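Local atomic coordinates of Non-ribosomal peptide synthetase (Streptomyces halstedii, PDB entry 3WVN), a protein that belongs to the ANL clan of AMP-binding enzymes as part of a non-ribosomal peptide synthetase, and holds a bound aspartic acid in this model. Residues A[193-198]-A[212-217]; A[287-292]-A[312-317]; A[387-392]-A[423-428]. All coordinates share one frame; numbering follows the deposited sequence.

Overall arrangement
Contact 1 is the most deeply buried of the three; contacts 2 and 3 are each partly exposed. It joins the two strands of a beta hairpin, on the opposite side of the chain's centre from contact 2, their centres about 26 Å apart. Contacts 2 and 3 both reach one large mixed sheet, the first through a parallel pair and the second through antiparallel pairs, yet their nearest atoms stay about 9 Å apart. The chemistry follows the place: backbone bonds round a bulge in 193-198/212-217, a single backbone bond plus apolar packing beside the ligand in 287-292/312-317, and a carboxylate gripping a chain corner in 387-392/423-428.

Contact 1. Residues A[193-198]-A[212-217]; sequences EDLAVL and ACPHQQ
A classic beta bulge interrupts the antiparallel hairpin of strands 195-200 and 210-214, where A196 and V197 both face C213. The carbonyl oxygen of C213 takes two N-H groups, from A196 N at 2.8 Å and from V197 N at 3.1 Å; the V197 donor lies in the carbonyl plane, while that of A196 is tilted from it. In return C213 N bonds to V197 O at 2.8 Å. Beyond the bulge P214 is the N-cap of helix 215-229, and H215 N gives its hydrogen to D194 O, so the first turn of the helix is tied to the start of the hairpin. On one side of the strands L195 turns its CD2 branch to A212 CB and to P214 CG, both at 4.0 Å, and L198 CD2 reaches the same A212 methyl. V197 and C213 pack together on the other side. The polar ends of D194 and H215 look elsewhere: the carboxylate makes a salt bridge with R94, and H215 ND1 is hydrogen-bonded to V47 N. With chi1 at -82°, the H215 ring is carried beside its own backbone N and back over A196, whose CB sits above one ring face, 3.8 Å from the centroid of H215.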
# COMPACT_ATOMS: atom_id res chain seq x y z
N GLU A 193 -15.67 7.49 -7.24
CA GLU A 193 -15.26 8.67 -6.52
C GLU A 193 -15.40 8.54 -5.01
O GLU A 193 -14.99 9.43 -4.28
CB GLU A 193 -16.07 9.89 -7.00
CG GLU A 193 -15.88 10.28 -8.48
CD GLU A 193 -16.84 11.39 -8.92
OE1 GLU A 193 -17.29 12.15 -8.03
OE2 GLU A 193 -17.13 11.52 -10.15
N ASP A 194 -16.00 7.46 -4.54
CA ASP A 194 -16.10 7.18 -3.11
C ASP A 194 -14.73 6.92 -2.51
O ASP A 194 -13.86 6.26 -3.14
CB ASP A 194 -16.89 5.89 -2.86
CG ASP A 194 -18.41 6.04 -3.08
OD1 ASP A 194 -18.86 7.18 -3.28
OD2 ASP A 194 -19.15 5.02 -3.06
N LEU A 195 -14.57 7.36 -1.26
CA LEU A 195 -13.36 7.11 -0.54
C LEU A 195 -13.29 5.62 -0.24
O LEU A 195 -14.27 5.00 0.19
CB LEU A 195 -13.31 7.90 0.75
CG LEU A 195 -13.28 9.42 0.64
CD1 LEU A 195 -13.09 9.99 2.04
CD2 LEU A 195 -12.14 9.88 -0.24
N ALA A 196 -12.10 5.07 -0.49
CA ALA A 196 -11.77 3.71 -0.12
C ALA A 196 -10.92 3.65 1.16
O ALA A 196 -11.09 2.76 1.98
CB ALA A 196 -11.05 3.04 -1.26
N VAL A 197 -10.00 4.58 1.34
CA VAL A 197 -9.05 4.49 2.42
C VAL A 197 -8.65 5.88 2.88
O VAL A 197 -8.53 6.79 2.06
CB VAL A 197 -7.75 3.79 1.88
CG1 VAL A 197 -6.73 3.54 2.94
CG2 VAL A 197 -8.04 2.48 1.25
N LEU A 198 -8.41 6.01 4.19
CA LEU A 198 -7.65 7.12 4.76
C LEU A 198 -6.31 6.61 5.23
O LEU A 198 -6.24 5.61 5.92
CB LEU A 198 -8.37 7.73 5.99
CG LEU A 198 -9.84 8.08 5.83
CD1 LEU A 198 -10.33 8.81 7.09
CD2 LEU A 198 -10.10 8.91 4.58
N ALA A 212 -6.81 11.30 1.87
CA ALA A 212 -8.13 10.75 1.64
C ALA A 212 -8.11 10.15 0.29
O ALA A 212 -7.97 10.89 -0.67
CB ALA A 212 -9.21 11.88 1.71
N CYS A 213 -8.29 8.82 0.20
CA CYS A 213 -8.04 8.10 -1.05
C CYS A 213 -9.25 7.46 -1.68
O CYS A 213 -9.73 6.42 -1.19
CB CYS A 213 -6.96 7.03 -0.83
SG CYS A 213 -5.45 7.69 -0.15
N PRO A 214 -9.74 8.04 -2.80
CA PRO A 214 -10.86 7.45 -3.57
C PRO A 214 -10.49 6.21 -4.35
O PRO A 214 -9.32 6.08 -4.71
CB PRO A 214 -11.27 8.56 -4.56
CG PRO A 214 -10.68 9.81 -3.99
CD PRO A 214 -9.38 9.36 -3.30
N HIS A 215 -11.47 5.37 -4.63
CA HIS A 215 -11.28 4.16 -5.39
C HIS A 215 -10.51 4.34 -6.69
O HIS A 215 -9.60 3.57 -6.97
CB HIS A 215 -12.64 3.57 -5.73
CG HIS A 215 -13.25 2.77 -4.64
ND1 HIS A 215 -13.22 1.39 -4.62
CD2 HIS A 215 -13.95 3.15 -3.53
CE1 HIS A 215 -13.84 0.95 -3.54
NE2 HIS A 215 -14.29 1.99 -2.86
N GLN A 216 -10.96 5.27 -7.55
CA GLN A 216 -10.39 5.49 -8.92
C GLN A 216 -8.88 5.71 -8.90
O GLN A 216 -8.15 5.13 -9.71
CB GLN A 216 -10.92 6.79 -9.49
CG GLN A 216 -12.27 6.77 -10.05
CD GLN A 216 -12.59 8.07 -10.74
OE1 GLN A 216 -12.74 9.08 -10.10
NE2 GLN A 216 -12.66 8.03 -12.05
N GLN A 217 -8.45 6.64 -8.04
CA GLN A 217 -7.03 7.00 -7.85
C GLN A 217 -6.17 5.84 -7.40
O GLN A 217 -5.09 5.64 -7.90
CB GLN A 217 -6.90 8.10 -6.83
CG GLN A 217 -7.15 9.45 -7.37
CD GLN A 217 -8.56 9.95 -7.07
OE1 GLN A 217 -9.56 9.28 -7.31
NE2 GLN A 217 -8.63 11.16 -6.57

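Contact 2. Residues A[287-292]-A[312-317]. With ASP (aspartic acid), chain C.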
# COMPACT_ATOMS: atom_id res chain seq x y z
N ILE A 287 11.58 -2.46 -0.69
CA ILE A 287 12.54 -2.15 0.28
C ILE A 287 12.45 -0.70 0.63
O ILE A 287 11.93 0.14 -0.15
CB ILE A 287 14.01 -2.41 -0.18
CG1 ILE A 287 14.28 -1.79 -1.53
CG2 ILE A 287 14.32 -3.89 -0.21
CD1 ILE A 287 15.74 -1.90 -1.92
N VAL A 288 13.07 -0.44 1.75
CA VAL A 288 13.42 0.89 2.19
C VAL A 288 14.91 0.83 2.55
O VAL A 288 15.45 -0.27 2.75
CB VAL A 288 12.40 1.12 3.37
CG1 VAL A 288 12.99 1.09 4.75
CG2 VAL A 288 11.47 2.28 3.06
N PRO A 289 15.62 1.96 2.55
CA PRO A 289 17.10 1.81 2.72
C PRO A 289 17.58 1.03 3.98
O PRO A 289 18.54 0.25 3.89
CB PRO A 289 17.55 3.24 2.79
CG PRO A 289 16.58 3.96 1.89
CD PRO A 289 15.27 3.34 2.16
N SER A 290 16.90 1.18 5.13
CA SER A 290 17.35 0.50 6.34
C SER A 290 17.15 -1.02 6.21
O SER A 290 17.98 -1.82 6.68
CB SER A 290 16.64 1.03 7.58
OG SER A 290 15.25 0.86 7.43
N LEU A 291 16.05 -1.39 5.58
CA LEU A 291 15.71 -2.78 5.35
C LEU A 291 16.67 -3.42 4.33
O LEU A 291 17.04 -4.58 4.46
CB LEU A 291 14.28 -2.87 4.86
CG LEU A 291 13.80 -4.26 4.45
CD1 LEU A 291 13.97 -5.26 5.58
CD2 LEU A 291 12.36 -4.20 3.98
N ALA A 292 17.10 -2.65 3.33
CA ALA A 292 18.11 -3.11 2.38
C ALA A 292 19.48 -3.38 3.04
O ALA A 292 20.12 -4.43 2.79
CB ALA A 292 18.25 -2.09 1.29
N PHE A 312 14.16 -5.43 -6.46
CA PHE A 312 13.99 -4.70 -5.26
C PHE A 312 13.48 -3.32 -5.71
O PHE A 312 14.11 -2.71 -6.62
CB PHE A 312 15.32 -4.52 -4.52
CG PHE A 312 15.96 -5.79 -4.07
CD1 PHE A 312 15.56 -6.38 -2.86
CD2 PHE A 312 16.94 -6.39 -4.81
CE1 PHE A 312 16.12 -7.55 -2.44
CE2 PHE A 312 17.55 -7.58 -4.40
CZ PHE A 312 17.14 -8.15 -3.20
N THR A 313 12.44 -2.80 -5.05
CA THR A 313 11.89 -1.50 -5.39
C THR A 313 11.92 -0.63 -4.17
O THR A 313 11.21 -0.91 -3.18
CB THR A 313 10.42 -1.58 -5.89
OG1 THR A 313 9.58 -2.22 -4.89
CG2 THR A 313 10.35 -2.40 -7.12
N ASN A 314 12.66 0.48 -4.29
CA ASN A 314 12.95 1.33 -3.17
C ASN A 314 12.25 2.68 -3.29
O ASN A 314 12.25 3.33 -4.33
CB ASN A 314 14.43 1.58 -3.03
CG ASN A 314 14.75 2.46 -1.83
OD1 ASN A 314 14.88 1.97 -0.71
ND2 ASN A 314 14.80 3.76 -2.05
N SER A 315 11.58 3.06 -2.20
CA SER A 315 11.09 4.40 -2.09
C SER A 315 11.21 4.83 -0.65
O SER A 315 11.82 4.15 0.17
CB SER A 315 9.60 4.47 -2.52
OG SER A 315 9.29 5.79 -2.91
N ALA A 316 10.59 5.96 -0.37
CA ALA A 316 10.49 6.52 0.98
C ALA A 316 11.76 7.28 1.34
O ALA A 316 11.66 8.30 2.01
CB ALA A 316 10.18 5.47 2.02
N ALA A 317 12.94 6.82 0.89
CA ALA A 317 14.20 7.52 1.21
C ALA A 317 15.27 7.13 0.25
O ALA A 317 15.10 6.21 -0.53
CB ALA A 317 14.65 7.27 2.65
N ASP C . 4.12 6.70 -0.77
CA ASP C . 5.53 6.64 -1.33
C ASP C . 5.73 5.55 -2.36
O ASP C . 5.07 4.47 -2.26
CB ASP C . 6.57 6.46 -0.22
CG ASP C . 6.30 7.40 1.02
OD1 ASP C . 6.99 7.21 2.05
OD2 ASP C . 5.40 8.29 0.95
OXT ASP C . 6.58 5.75 -3.27
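I287 and N314 form the one beta bridge between the segments, a parallel pair, and I287 N donates to T313 O at 3.0 Å. That bond is nearly straight at the hydrogen, 172°, though the donor stands above the carbonyl plane. A CA-H...O contact runs back from N314 CA to I287 O. Apolar packing follows the bridge: I287 CD1 lies 3.7 Å from F312 CB, its CG1 meets N314 CB, and its CG2 approaches the F312 ring obliquely. Strand 284-287, helix 289-300 and strand 311-314 make a beta-alpha-beta unit, with V288 as the helix N-cap, so the packing here joins the helix start to the loop after the second strand. There V288 CG2 touches A316 CB at 3.6 Å and P289 CG rests 3.9 Å from A317 CB. Polar groups sort themselves round N314. Its CG is anti to the backbone N (chi1 -179°), which brings N314 OD1 within 3.2 Å of P289 CD, while N314 ND2 bonds in the amide plane to A317 O at 2.9 Å. The ligand contacts come last: R347, D246 and K346 also bind the aspartic acid, A316 CB lies 3.6 Å from its OD1, and S315 OG donates to its OXT at 2.7 Å.

Contact 3. Residues A[387-392]-A[423-428]; sequences PGEITV and LHTGDY
Here strand 388-393 of the large mixed sheet pairs antiparallel with strand 423-425 and, past a bulge and a corner at G426, with strand 427-431. The E389 carboxylate reaches across to that corner. A chi1 of -169° swings the side chain away from its own N and the chain beyond is extended, which carries E389 OE2 to G426 N at 2.7 Å, using the anti lone pair. E389 OE1 lies in the plane of the H424 ring, at its edge, and takes a weak bond from H424 ND1 at 3.4 Å. T391 CG2 sits over one face of the same ring. Nearer the backbone, E389 CB lies over the Y428 ring face, 4.2 Å from the centroid.

On the neighbouring residue I390 the carbonyl oxygen accepts twice from T425, from its N at 3.2 Å and from OG1 at 2.7 Å. T425 OG1 in turn accepts from D427 N at 2.8 Å, an ST turn that bends the chain round G426, and D427 O receives I390 N. V392 and L423 close the far end as a hydrogen-bonded pair. Outside, D427 OD2 is bonded to Y340 and T425 O to Q342 of the ligand pocket.

T425 OG1 is thus used as donor and acceptor at once, which fixes its rotation, and the two oxygens of E389 probably draw H424 and the corner amide together; a nearby carboxylate would tend to favour a protonated imidazole.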
# COMPACT_ATOMS: atom_id res chain seq x y z
N PRO A 387 16.03 24.34 -11.22
CA PRO A 387 15.43 23.91 -9.92
C PRO A 387 14.21 24.74 -9.55
O PRO A 387 14.18 25.94 -9.78
CB PRO A 387 16.55 24.12 -8.91
CG PRO A 387 17.82 24.09 -9.72
CD PRO A 387 17.46 24.71 -11.05
N GLY A 388 13.21 24.08 -9.00
CA GLY A 388 11.94 24.68 -8.56
C GLY A 388 11.17 23.66 -7.71
O GLY A 388 11.69 22.59 -7.40
N GLU A 389 9.94 23.97 -7.33
CA GLU A 389 9.13 23.04 -6.57
C GLU A 389 8.57 21.93 -7.47
O GLU A 389 8.00 22.18 -8.53
CB GLU A 389 7.98 23.71 -5.82
CG GLU A 389 7.32 22.76 -4.82
CD GLU A 389 6.09 23.31 -4.13
OE1 GLU A 389 5.67 24.44 -4.48
OE2 GLU A 389 5.51 22.56 -3.29
N ILE A 390 8.69 20.69 -6.99
CA ILE A 390 8.20 19.56 -7.72
C ILE A 390 6.70 19.55 -7.52
O ILE A 390 6.20 19.57 -6.38
CB ILE A 390 8.85 18.25 -7.26
CG1 ILE A 390 10.36 18.29 -7.54
CG2 ILE A 390 8.23 17.05 -7.97
CD1 ILE A 390 11.19 17.37 -6.68
N THR A 391 5.98 19.52 -8.64
CA THR A 391 4.52 19.55 -8.63
C THR A 391 4.08 18.47 -9.56
O THR A 391 4.81 18.04 -10.44
CB THR A 391 3.90 20.88 -9.06
OG1 THR A 391 3.85 21.01 -10.48
CG2 THR A 391 4.68 21.98 -8.50
N VAL A 392 2.89 17.99 -9.31
CA VAL A 392 2.46 16.75 -9.88
C VAL A 392 1.02 16.91 -10.27
O VAL A 392 0.23 17.43 -9.51
CB VAL A 392 2.58 15.59 -8.86
CG1 VAL A 392 1.99 14.33 -9.44
CG2 VAL A 392 4.03 15.36 -8.49
N LEU A 423 -0.72 18.88 -7.15
CA LEU A 423 -0.09 18.59 -5.86
C LEU A 423 1.21 19.30 -5.81
O LEU A 423 2.05 19.07 -6.67
CB LEU A 423 0.17 17.07 -5.68
CG LEU A 423 1.02 16.66 -4.46
CD1 LEU A 423 0.29 17.00 -3.17
CD2 LEU A 423 1.44 15.19 -4.50
N HIS A 424 1.39 20.12 -4.78
CA HIS A 424 2.66 20.81 -4.54
C HIS A 424 3.34 20.03 -3.44
O HIS A 424 2.82 19.94 -2.33
CB HIS A 424 2.40 22.26 -4.10
CG HIS A 424 1.86 23.11 -5.20
ND1 HIS A 424 2.56 24.17 -5.76
CD2 HIS A 424 0.70 23.03 -5.88
CE1 HIS A 424 1.82 24.73 -6.70
NE2 HIS A 424 0.69 24.04 -6.81
N THR A 425 4.47 19.45 -3.75
CA THR A 425 5.08 18.50 -2.86
C THR A 425 5.89 19.13 -1.74
O THR A 425 6.22 18.46 -0.77
CB THR A 425 6.08 17.60 -3.63
OG1 THR A 425 7.18 18.39 -4.12
CG2 THR A 425 5.38 16.86 -4.76
N GLY A 426 6.29 20.39 -1.93
CA GLY A 426 7.32 21.00 -1.12
C GLY A 426 8.68 20.36 -1.27
O GLY A 426 9.55 20.68 -0.47
N ASP A 427 8.92 19.47 -2.26
CA ASP A 427 10.29 19.06 -2.55
C ASP A 427 10.78 19.95 -3.65
O ASP A 427 9.98 20.49 -4.39
CB ASP A 427 10.42 17.59 -2.90
CG ASP A 427 10.01 16.71 -1.75
OD1 ASP A 427 10.33 17.08 -0.63
OD2 ASP A 427 9.36 15.66 -1.95
N TYR A 428 12.09 20.13 -3.75
CA TYR A 428 12.61 20.98 -4.79
C TYR A 428 13.56 20.19 -5.68
O TYR A 428 14.35 19.36 -5.22
CB TYR A 428 13.28 22.24 -4.22
CG TYR A 428 12.28 23.25 -3.73
CD1 TYR A 428 11.91 24.33 -4.50
CD2 TYR A 428 11.69 23.11 -2.49
CE1 TYR A 428 10.97 25.25 -4.05
CE2 TYR A 428 10.74 23.99 -2.03
CZ TYR A 428 10.39 25.06 -2.82
OH TYR A 428 9.48 25.96 -2.31